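Local coordinates for uncharacterized protein MJ1460 (Methanocaldococcus jannaschii DSM 2661, PDB 2OSO), which is of unknown function but binds a zinc ion and carries a V4R domain, a module thought to bind small molecules in related proteins, at residues M79-L84 against A121-G126; P105-V110 against P115-I120; G126-I131 against F136-V141. The protein carries 3 engineered substitutions. All coordinates share one frame; numbering follows the deposited sequence.

Contact 1: residues M79-L84 against A121-G126; sequences MNFGDL and AGILAG
Ile123 and Leu124, adjacent on helix 118-132, face Met79, Phe81 and Leu84 in an alpha+beta core, where the helix packs on one face of an antiparallel sheet that has strand 83-85 at its border. With CA atoms 11.2 Å apart for Phe81 and Ile123 and no hydrogen bond crossing, the join is made by apolar side-chain ends alone. Between Met79 and Phe81, helix 69-79 closes in a Schellman motif, Asn80 taking a positive phi (65°). Phe81 and Ile123 meet at about a right angle: the terminal CD1 of Ile123 lies 4.1 Å from CE2 of Phe81, approaching the ring obliquely. Ile123 gets there with CG1 anti to its carbonyl carbon (chi1 -71°) and the chain then extended to CD1. Met79, a selenomethionine, folds its end over one face of the Phe81 ring, where CE stands 3.8 Å above the ring plane, toward the rim, and also comes loosely up to the Ile123 methyl. Phe60 of helix 53-64 and Phe76 of helix 69-79 complete the packing on Ile123, while Ile28 of the second subunit lies against Phe81. Leu84 and Leu124 run past each other in opposite directions, and a single methyl of Leu124, CD2, meets both branches of Leu84, at 3.7 Å from Leu84 CD2 and 4.1 Å from Leu84 CD1.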
loop_
_atom_site.group_PDB
_atom_site.type_symbol
_atom_site.label_atom_id
_atom_site.label_comp_id
_atom_site.label_asym_id
_atom_site.label_seq_id
_atom_site.Cartn_x
_atom_site.Cartn_y
_atom_site.Cartn_z
HETATM N N MSE A 79 3.274 -7.176 -9.688
HETATM C CA MSE A 79 2.834 -6.797 -8.360
HETATM C C MSE A 79 3.390 -7.744 -7.282
HETATM O O MSE A 79 3.346 -7.426 -6.090
HETATM C CB MSE A 79 1.318 -6.798 -8.324
HETATM C CG MSE A 79 0.628 -5.777 -9.137
HETATM SE SE MSE A 79 -1.335 -5.801 -8.773
HETATM C CE MSE A 79 -1.339 -4.860 -7.079
ATOM N N ASN A 80 3.927 -8.895 -7.703
ATOM C CA ASN A 80 4.367 -9.948 -6.808
ATOM C C ASN A 80 3.180 -10.544 -6.059
ATOM O O ASN A 80 3.274 -11.060 -4.901
ATOM C CB ASN A 80 5.503 -9.478 -5.875
ATOM C CG ASN A 80 6.335 -10.625 -5.381
ATOM O OD1 ASN A 80 6.403 -11.653 -6.046
ATOM N ND2 ASN A 80 6.956 -10.483 -4.201
ATOM N N PHE A 81 2.049 -10.583 -6.761
ATOM C CA PHE A 81 0.799 -11.140 -6.198
ATOM C C PHE A 81 0.593 -12.621 -6.549
ATOM O O PHE A 81 -0.349 -13.239 -6.082
ATOM C CB PHE A 81 -0.393 -10.263 -6.674
ATOM C CG PHE A 81 -0.767 -9.156 -5.713
ATOM C CD1 PHE A 81 0.170 -8.591 -4.866
ATOM C CD2 PHE A 81 -2.061 -8.673 -5.695
ATOM C CE1 PHE A 81 -0.184 -7.626 -3.969
ATOM C CE2 PHE A 81 -2.448 -7.715 -4.829
ATOM C CZ PHE A 81 -1.503 -7.160 -3.936
ATOM N N GLY A 82 1.509 -13.197 -7.336
ATOM C CA GLY A 82 1.476 -14.604 -7.697
ATOM C C GLY A 82 1.197 -14.924 -9.155
ATOM O O GLY A 82 1.163 -14.043 -10.019
ATOM N N ASP A 83 1.027 -16.217 -9.402
ATOM C CA ASP A 83 0.830 -16.783 -10.745
ATOM C C ASP A 83 -0.638 -17.100 -10.940
ATOM O O ASP A 83 -1.174 -18.059 -10.374
ATOM C CB ASP A 83 1.647 -18.055 -10.931
ATOM C CG ASP A 83 3.094 -17.874 -10.540
ATOM O OD1 ASP A 83 3.873 -17.255 -11.296
ATOM O OD2 ASP A 83 3.448 -18.335 -9.453
ATOM N N LEU A 84 -1.263 -16.295 -11.770
ATOM C CA LEU A 84 -2.671 -16.364 -12.047
ATOM C C LEU A 84 -2.880 -17.429 -13.146
ATOM O O LEU A 84 -2.244 -17.391 -14.181
ATOM C CB LEU A 84 -3.125 -14.970 -12.517
ATOM C CG LEU A 84 -4.555 -14.485 -12.386
ATOM C CD1 LEU A 84 -5.117 -14.774 -11.004
ATOM C CD2 LEU A 84 -4.662 -12.949 -12.776
ATOM N N ALA A 121 -9.758 -10.354 -5.272
ATOM C CA ALA A 121 -11.014 -10.765 -5.902
ATOM C C ALA A 121 -11.665 -9.553 -6.580
ATOM O O ALA A 121 -12.137 -9.664 -7.706
ATOM C CB ALA A 121 -11.988 -11.460 -4.864
ATOM N N GLY A 122 -11.604 -8.394 -5.927
ATOM C CA GLY A 122 -12.073 -7.133 -6.502
ATOM C C GLY A 122 -11.263 -6.766 -7.708
ATOM O O GLY A 122 -11.799 -6.304 -8.776
ATOM N N ILE A 123 -9.952 -6.868 -7.552
ATOM C CA ILE A 123 -9.057 -6.536 -8.692
ATOM C C ILE A 123 -9.469 -7.355 -9.932
ATOM O O ILE A 123 -9.590 -6.835 -11.032
ATOM C CB ILE A 123 -7.617 -6.806 -8.403
ATOM C CG1 ILE A 123 -7.076 -5.773 -7.375
ATOM C CG2 ILE A 123 -6.799 -6.655 -9.718
ATOM C CD1 ILE A 123 -5.641 -6.131 -6.903
ATOM N N LEU A 124 -9.711 -8.624 -9.718
ATOM C CA LEU A 124 -10.042 -9.567 -10.799
ATOM C C LEU A 124 -11.362 -9.203 -11.448
ATOM O O LEU A 124 -11.475 -9.223 -12.663
ATOM C CB LEU A 124 -10.072 -11.001 -10.263
ATOM C CG LEU A 124 -8.705 -11.638 -10.026
ATOM C CD1 LEU A 124 -8.909 -12.969 -9.303
ATOM C CD2 LEU A 124 -7.895 -11.789 -11.303
ATOM N N ALA A 125 -12.341 -8.791 -10.652
ATOM C CA ALA A 125 -13.618 -8.359 -11.195
ATOM C C ALA A 125 -13.465 -7.131 -12.064
ATOM O O ALA A 125 -14.081 -7.036 -13.137
ATOM C CB ALA A 125 -14.639 -8.074 -10.060
ATOM N N GLY A 126 -12.652 -6.181 -11.576
ATOM C CA GLY A 126 -12.441 -4.944 -12.273
ATOM C C GLY A 126 -11.681 -5.129 -13.563
ATOM O O GLY A 126 -12.017 -4.501 -14.587
#

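Contact 2: residues P105-V110 against P115-I120; sequences PPYQWV and PIHDFI. With ZN (zinc ion), chain B.
The zinc site of the V4R domain has one of its ligands here, His117, whose ring is held between the metal and the loop 105-110. ND1 of His117 binds the zinc ion at 2.1 Å, and Glu140, Cys143 and Cys151 supply the other three ligands. At the far end of the ring, NE2 of His117 donates to the carbonyl O of Pro106 over 2.8 Å, with an N-H...O angle of 153°. The oxygen lies near the imidazole plane, whereas the donor stands above the plane of the carbonyl, 42° out of it. Both ring nitrogens are thus engaged, which fixes the rotation of the imidazole and presents ND1 to the metal. Apolar atoms close in around the ring. CB of Pro105 approaches CE1 of His117 at 4.0 Å, the two side chains crossing at about a right angle. On the Tyr107 side, NE2 of His117 comes to the edge of the phenol ring, near its plane and 4.0 Å from CD2, as the two side chains slide past each other in opposite directions. Ile116 lays CG1 over one face of its neighbour's imidazole; the torsion that sets CG1 between backbone N and carbonyl carbon (chi1 61°) sends CD1 on to Tyr107 CB, at 3.7 Å, and to Val110 CG1. In the first turn of the helix, CD1 of Ile120 reaches CD of the Pro106 ring end-on, at 3.7 Å. Ile8 of the second subunit packs on Tyr107, Val110 and Ile116. With His117 backed by a second-shell carbonyl, the geometry is that of a four-ligand His-Glu-Cys-Cys zinc site with one ligand at a helix N-cap.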
loop_
_atom_site.group_PDB
_atom_site.type_symbol
_atom_site.label_atom_id
_atom_site.label_comp_id
_atom_site.label_asym_id
_atom_site.label_seq_id
_atom_site.Cartn_x
_atom_site.Cartn_y
_atom_site.Cartn_z
ATOM N N PRO A 105 0.233 -16.645 -3.639
ATOM C CA PRO A 105 -0.422 -15.371 -3.344
ATOM C C PRO A 105 0.250 -14.700 -2.125
ATOM O O PRO A 105 1.122 -15.297 -1.514
ATOM C CB PRO A 105 -1.835 -15.778 -3.003
ATOM C CG PRO A 105 -1.603 -17.106 -2.254
ATOM C CD PRO A 105 -0.493 -17.774 -3.028
ATOM N N PRO A 106 -0.104 -13.448 -1.821
ATOM C CA PRO A 106 0.387 -12.880 -0.566
ATOM C C PRO A 106 -0.299 -13.500 0.656
ATOM O O PRO A 106 -1.265 -14.264 0.521
ATOM C CB PRO A 106 0.060 -11.369 -0.694
ATOM C CG PRO A 106 -0.516 -11.172 -1.994
ATOM C CD PRO A 106 -0.848 -12.462 -2.632
ATOM N N TYR A 107 0.227 -13.166 1.831
ATOM C CA TYR A 107 -0.358 -13.514 3.105
ATOM C C TYR A 107 -0.380 -15.005 3.382
ATOM O O TYR A 107 -1.316 -15.461 3.989
ATOM C CB TYR A 107 -1.793 -13.001 3.210
ATOM C CG TYR A 107 -1.902 -11.518 3.099
ATOM C CD1 TYR A 107 -1.216 -10.705 3.986
ATOM C CD2 TYR A 107 -2.728 -10.928 2.167
ATOM C CE1 TYR A 107 -1.311 -9.356 3.924
ATOM C CE2 TYR A 107 -2.852 -9.552 2.094
ATOM C CZ TYR A 107 -2.128 -8.770 2.997
ATOM O OH TYR A 107 -2.168 -7.383 2.976
ATOM N N GLN A 108 0.630 -15.741 2.927
ATOM C CA GLN A 108 0.735 -17.196 3.237
ATOM C C GLN A 108 1.089 -17.508 4.710
ATOM O O GLN A 108 0.913 -18.651 5.200
ATOM C CB GLN A 108 1.739 -17.847 2.287
ATOM C CG GLN A 108 1.333 -17.872 0.825
ATOM C CD GLN A 108 2.482 -18.333 -0.063
ATOM O OE1 GLN A 108 3.161 -19.294 0.273
ATOM N NE2 GLN A 108 2.765 -17.601 -1.140
ATOM N N TRP A 109 1.594 -16.506 5.413
ATOM C CA TRP A 109 1.810 -16.561 6.870
ATOM C C TRP A 109 0.482 -16.428 7.647
ATOM O O TRP A 109 0.475 -16.493 8.880
ATOM C CB TRP A 109 2.794 -15.477 7.314
ATOM C CG TRP A 109 2.522 -14.093 6.747
ATOM C CD1 TRP A 109 3.042 -13.546 5.598
ATOM C CD2 TRP A 109 1.663 -13.093 7.302
ATOM N NE1 TRP A 109 2.533 -12.298 5.401
ATOM C CE2 TRP A 109 1.686 -11.992 6.431
ATOM C CE3 TRP A 109 0.867 -13.026 8.441
ATOM C CZ2 TRP A 109 0.938 -10.849 6.676
ATOM C CZ3 TRP A 109 0.121 -11.905 8.676
ATOM C CH2 TRP A 109 0.157 -10.841 7.815
ATOM N N VAL A 110 -0.636 -16.215 6.930
ATOM C CA VAL A 110 -1.960 -16.160 7.559
ATOM C C VAL A 110 -2.734 -17.480 7.501
ATOM O O VAL A 110 -2.895 -18.092 6.454
ATOM C CB VAL A 110 -2.847 -15.045 6.925
ATOM C CG1 VAL A 110 -4.218 -15.050 7.539
ATOM C CG2 VAL A 110 -2.227 -13.700 7.096
ATOM N N PRO A 115 -11.882 -17.675 3.250
ATOM C CA PRO A 115 -10.963 -17.087 2.244
ATOM C C PRO A 115 -10.631 -15.635 2.549
ATOM O O PRO A 115 -11.545 -14.902 3.019
ATOM C CB PRO A 115 -11.762 -17.247 0.929
ATOM C CG PRO A 115 -12.628 -18.306 1.117
ATOM C CD PRO A 115 -13.067 -18.249 2.577
ATOM N N ILE A 116 -9.394 -15.171 2.234
ATOM C CA ILE A 116 -8.921 -13.856 2.720
ATOM C C ILE A 116 -8.664 -12.797 1.649
ATOM O O ILE A 116 -8.435 -11.699 1.999
ATOM C CB ILE A 116 -7.690 -13.932 3.689
ATOM C CG1 ILE A 116 -6.434 -14.561 3.029
ATOM C CG2 ILE A 116 -8.077 -14.812 4.994
ATOM C CD1 ILE A 116 -5.159 -14.361 3.783
ATOM N N HIS A 117 -8.674 -13.163 0.381
ATOM C CA HIS A 117 -8.062 -12.347 -0.647
ATOM C C HIS A 117 -9.181 -11.538 -1.330
ATOM O O HIS A 117 -9.346 -11.594 -2.546
ATOM C CB HIS A 117 -7.264 -13.199 -1.610
ATOM C CG HIS A 117 -5.975 -13.709 -1.051
ATOM N ND1 HIS A 117 -5.787 -15.023 -0.667
ATOM C CD2 HIS A 117 -4.864 -13.050 -0.656
ATOM C CE1 HIS A 117 -4.563 -15.173 -0.185
ATOM N NE2 HIS A 117 -3.986 -13.984 -0.158
ATOM N N ASP A 118 -9.897 -10.750 -0.511
ATOM C CA ASP A 118 -11.000 -9.884 -0.969
ATOM C C ASP A 118 -10.532 -8.769 -1.931
ATOM O O ASP A 118 -11.250 -8.471 -2.887
ATOM C CB ASP A 118 -11.685 -9.158 0.175
ATOM C CG ASP A 118 -12.525 -10.041 1.036
ATOM O OD1 ASP A 118 -12.430 -11.280 0.945
ATOM O OD2 ASP A 118 -13.263 -9.445 1.839
ATOM N N PHE A 119 -9.417 -8.117 -1.598
ATOM C CA PHE A 119 -8.789 -7.100 -2.490
ATOM C C PHE A 119 -8.439 -7.703 -3.853
ATOM O O PHE A 119 -8.829 -7.160 -4.891
ATOM C CB PHE A 119 -7.571 -6.454 -1.796
ATOM C CG PHE A 119 -6.840 -5.462 -2.632
ATOM C CD1 PHE A 119 -7.477 -4.304 -3.062
ATOM C CD2 PHE A 119 -5.496 -5.619 -2.916
ATOM C CE1 PHE A 119 -6.794 -3.393 -3.854
ATOM C CE2 PHE A 119 -4.829 -4.668 -3.680
ATOM C CZ PHE A 119 -5.488 -3.545 -4.108
ATOM N N ILE A 120 -7.773 -8.858 -3.876
ATOM C CA ILE A 120 -7.438 -9.541 -5.150
ATOM C C ILE A 120 -8.720 -9.915 -5.963
ATOM O O ILE A 120 -8.794 -9.743 -7.188
ATOM C CB ILE A 120 -6.521 -10.815 -4.907
ATOM C CG1 ILE A 120 -5.065 -10.402 -4.567
ATOM C CG2 ILE A 120 -6.636 -11.770 -6.127
ATOM C CD1 ILE A 120 -4.111 -11.542 -4.144
HETATM ZN ZN ZN B . -6.787 -16.760 -1.113
#

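Contact 3: residues G126-I131 against F136-V141; sequences GCLEEI and FVVNEV. With ZN (zinc ion), chain B.
Helix 118-132 and the strand that follows it, 135-142, fold back on one another, and Phe136 and Leu128 meet where they do so. Over the short segments the two axes come within 8.2 Å, and their directions differ by 149°, so the pair runs roughly antiparallel. The Phe136 ring lies against the helix backbone: Leu128 CB sits over one face, 4.1 Å from the ring centroid and 25° off the normal, a CH-pi contact. Backbone atoms also come close: CE2 of Phe136 is 3.3 Å from the carbonyl O of Leu128, and CD2 of Phe136 lies near Glu129 N. With CG anti to the carbonyl carbon (chi1 -69°), the ring is carried from the strand toward the helix. This is helix-on-sheet packing of an alpha+beta fold, the strand being one of the two outer strands of the four antiparallel ones within the chain; Val155 of the adjoining strand touches both Leu128 and Phe136. Farther along, Leu128 CD1 reaches Val138 CG2 more loosely, at 4.4 Å. An alanine in place of Phe136 would probably open a gap beside the helix and leave Leu128 CB without its aromatic face. A water links the two segments: it accepts from Phe136 N at 3.0 Å and lies 2.7 Å from Glu129 OE1, to which it can donate, although other acceptors compete for its protons. At the other end of the strand segment, the extended Glu140 side chain binds the zinc ion through OE2 at 1.9 Å.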
loop_
_atom_site.group_PDB
_atom_site.type_symbol
_atom_site.label_atom_id
_atom_site.label_comp_id
_atom_site.label_asym_id
_atom_site.label_seq_id
_atom_site.Cartn_x
_atom_site.Cartn_y
_atom_site.Cartn_z
ATOM N N GLY A 126 -12.652 -6.181 -11.576
ATOM C CA GLY A 126 -12.441 -4.944 -12.273
ATOM C C GLY A 126 -11.681 -5.129 -13.563
ATOM O O GLY A 126 -12.017 -4.501 -14.587
ATOM N N CYS A 127 -10.624 -5.945 -13.523
ATOM C CA CYS A 127 -9.815 -6.233 -14.706
ATOM C C CYS A 127 -10.578 -6.988 -15.801
ATOM O O CYS A 127 -10.446 -6.687 -16.975
ATOM C CB CYS A 127 -8.545 -7.004 -14.364
ATOM S SG CYS A 127 -7.340 -6.048 -13.449
ATOM N N LEU A 128 -11.372 -7.959 -15.393
ATOM C CA LEU A 128 -12.195 -8.752 -16.318
ATOM C C LEU A 128 -13.277 -7.929 -16.989
ATOM O O LEU A 128 -13.597 -8.178 -18.152
ATOM C CB LEU A 128 -12.843 -9.913 -15.588
ATOM C CG LEU A 128 -11.850 -11.029 -15.217
ATOM C CD1 LEU A 128 -12.544 -12.014 -14.233
ATOM C CD2 LEU A 128 -11.329 -11.737 -16.446
ATOM N N GLU A 129 -13.854 -6.975 -16.273
ATOM C CA GLU A 129 -14.710 -5.962 -16.937
ATOM C C GLU A 129 -13.986 -5.078 -17.985
ATOM O O GLU A 129 -14.514 -4.818 -19.100
ATOM C CB GLU A 129 -15.425 -5.105 -15.895
ATOM C CG GLU A 129 -16.311 -4.013 -16.515
ATOM C CD GLU A 129 -17.031 -3.123 -15.518
ATOM O OE1 GLU A 129 -17.316 -3.548 -14.387
ATOM O OE2 GLU A 129 -17.324 -1.953 -15.899
ATOM N N GLU A 130 -12.799 -4.575 -17.643
ATOM C CA GLU A 130 -11.983 -3.845 -18.611
ATOM C C GLU A 130 -11.690 -4.686 -19.894
ATOM O O GLU A 130 -11.689 -4.168 -21.010
ATOM C CB GLU A 130 -10.684 -3.343 -17.956
ATOM C CG GLU A 130 -10.825 -2.160 -17.005
ATOM C CD GLU A 130 -11.553 -0.952 -17.583
ATOM O OE1 GLU A 130 -11.049 -0.292 -18.535
ATOM O OE2 GLU A 130 -12.671 -0.661 -17.104
ATOM N N ILE A 131 -11.427 -5.970 -19.718
ATOM C CA ILE A 131 -11.098 -6.851 -20.822
ATOM C C ILE A 131 -12.322 -7.252 -21.630
ATOM O O ILE A 131 -12.278 -7.198 -22.809
ATOM C CB ILE A 131 -10.367 -8.146 -20.327
ATOM C CG1 ILE A 131 -8.960 -7.813 -19.823
ATOM C CG2 ILE A 131 -10.262 -9.148 -21.482
ATOM C CD1 ILE A 131 -8.399 -8.834 -18.808
ATOM N N PHE A 136 -18.744 -8.166 -13.826
ATOM C CA PHE A 136 -18.424 -9.453 -13.198
ATOM C C PHE A 136 -18.508 -9.384 -11.687
ATOM O O PHE A 136 -18.155 -8.350 -11.076
ATOM C CB PHE A 136 -17.024 -9.925 -13.579
ATOM C CG PHE A 136 -16.886 -10.338 -15.029
ATOM C CD1 PHE A 136 -17.148 -11.639 -15.431
ATOM C CD2 PHE A 136 -16.530 -9.398 -16.003
ATOM C CE1 PHE A 136 -17.033 -12.013 -16.760
ATOM C CE2 PHE A 136 -16.410 -9.771 -17.360
ATOM C CZ PHE A 136 -16.657 -11.073 -17.724
ATOM N N VAL A 137 -18.961 -10.487 -11.071
ATOM C CA VAL A 137 -18.755 -10.700 -9.641
ATOM C C VAL A 137 -17.815 -11.890 -9.404
ATOM O O VAL A 137 -18.009 -12.950 -9.957
ATOM C CB VAL A 137 -20.072 -10.964 -8.894
ATOM C CG1 VAL A 137 -19.799 -11.381 -7.492
ATOM C CG2 VAL A 137 -20.971 -9.683 -8.934
ATOM N N VAL A 138 -16.792 -11.684 -8.578
ATOM C CA VAL A 138 -15.743 -12.689 -8.328
ATOM C C VAL A 138 -15.750 -13.023 -6.844
ATOM O O VAL A 138 -15.664 -12.132 -5.973
ATOM C CB VAL A 138 -14.360 -12.179 -8.810
ATOM C CG1 VAL A 138 -13.192 -13.230 -8.562
ATOM C CG2 VAL A 138 -14.446 -11.785 -10.295
ATOM N N ASN A 139 -15.902 -14.310 -6.551
ATOM C CA ASN A 139 -16.026 -14.782 -5.209
ATOM C C ASN A 139 -14.982 -15.883 -4.943
ATOM O O ASN A 139 -14.909 -16.853 -5.656
ATOM C CB ASN A 139 -17.448 -15.286 -4.995
ATOM C CG ASN A 139 -17.674 -15.845 -3.604
ATOM O OD1 ASN A 139 -17.280 -15.238 -2.589
ATOM N ND2 ASN A 139 -18.354 -16.982 -3.536
ATOM N N GLU A 140 -14.170 -15.703 -3.914
ATOM C CA GLU A 140 -13.088 -16.619 -3.642
ATOM C C GLU A 140 -13.731 -17.728 -2.831
ATOM O O GLU A 140 -14.336 -17.463 -1.797
ATOM C CB GLU A 140 -11.913 -15.947 -2.875
ATOM C CG GLU A 140 -10.704 -16.882 -2.705
ATOM C CD GLU A 140 -9.551 -16.241 -1.962
ATOM O OE1 GLU A 140 -9.785 -15.253 -1.245
ATOM O OE2 GLU A 140 -8.409 -16.743 -2.069
ATOM N N VAL A 141 -13.598 -18.958 -3.321
ATOM C CA VAL A 141 -14.250 -20.118 -2.722
ATOM C C VAL A 141 -13.247 -21.070 -2.095
ATOM O O VAL A 141 -13.633 -21.906 -1.294
ATOM C CB VAL A 141 -15.138 -20.845 -3.801
ATOM C CG1 VAL A 141 -16.252 -19.880 -4.391
ATOM C CG2 VAL A 141 -14.250 -21.408 -4.954
HETATM ZN ZN ZN B . -6.787 -16.760 -1.113
HETATM O O HOH W 1 -16.963 -5.854 -12.970
#

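In the fold
Helix 118-132 is common to all three contacts: its first turn serves contact 2, its middle contact 1 and its later part contact 3, with Gly126 shared by the last two. Centres of contacts 1 and 2 lie about 10 Å apart and are joined by Phe81 CD2 against Ile120 CG1 at 3.6 Å; contacts 1 and 3, about 9 Å apart, meet where Ala125 CA packs on Val138 CG2, also at 3.6 Å. Contacts 2 and 3 are more distant, about 16 Å between centres, yet share the zinc ion, and a probable hydrogen bond from His117 N to Glu140 OE1 (2.9 Å) ties their ligands. Contact 1 binds no metal, the Leu124 side chain being about 9 Å from it.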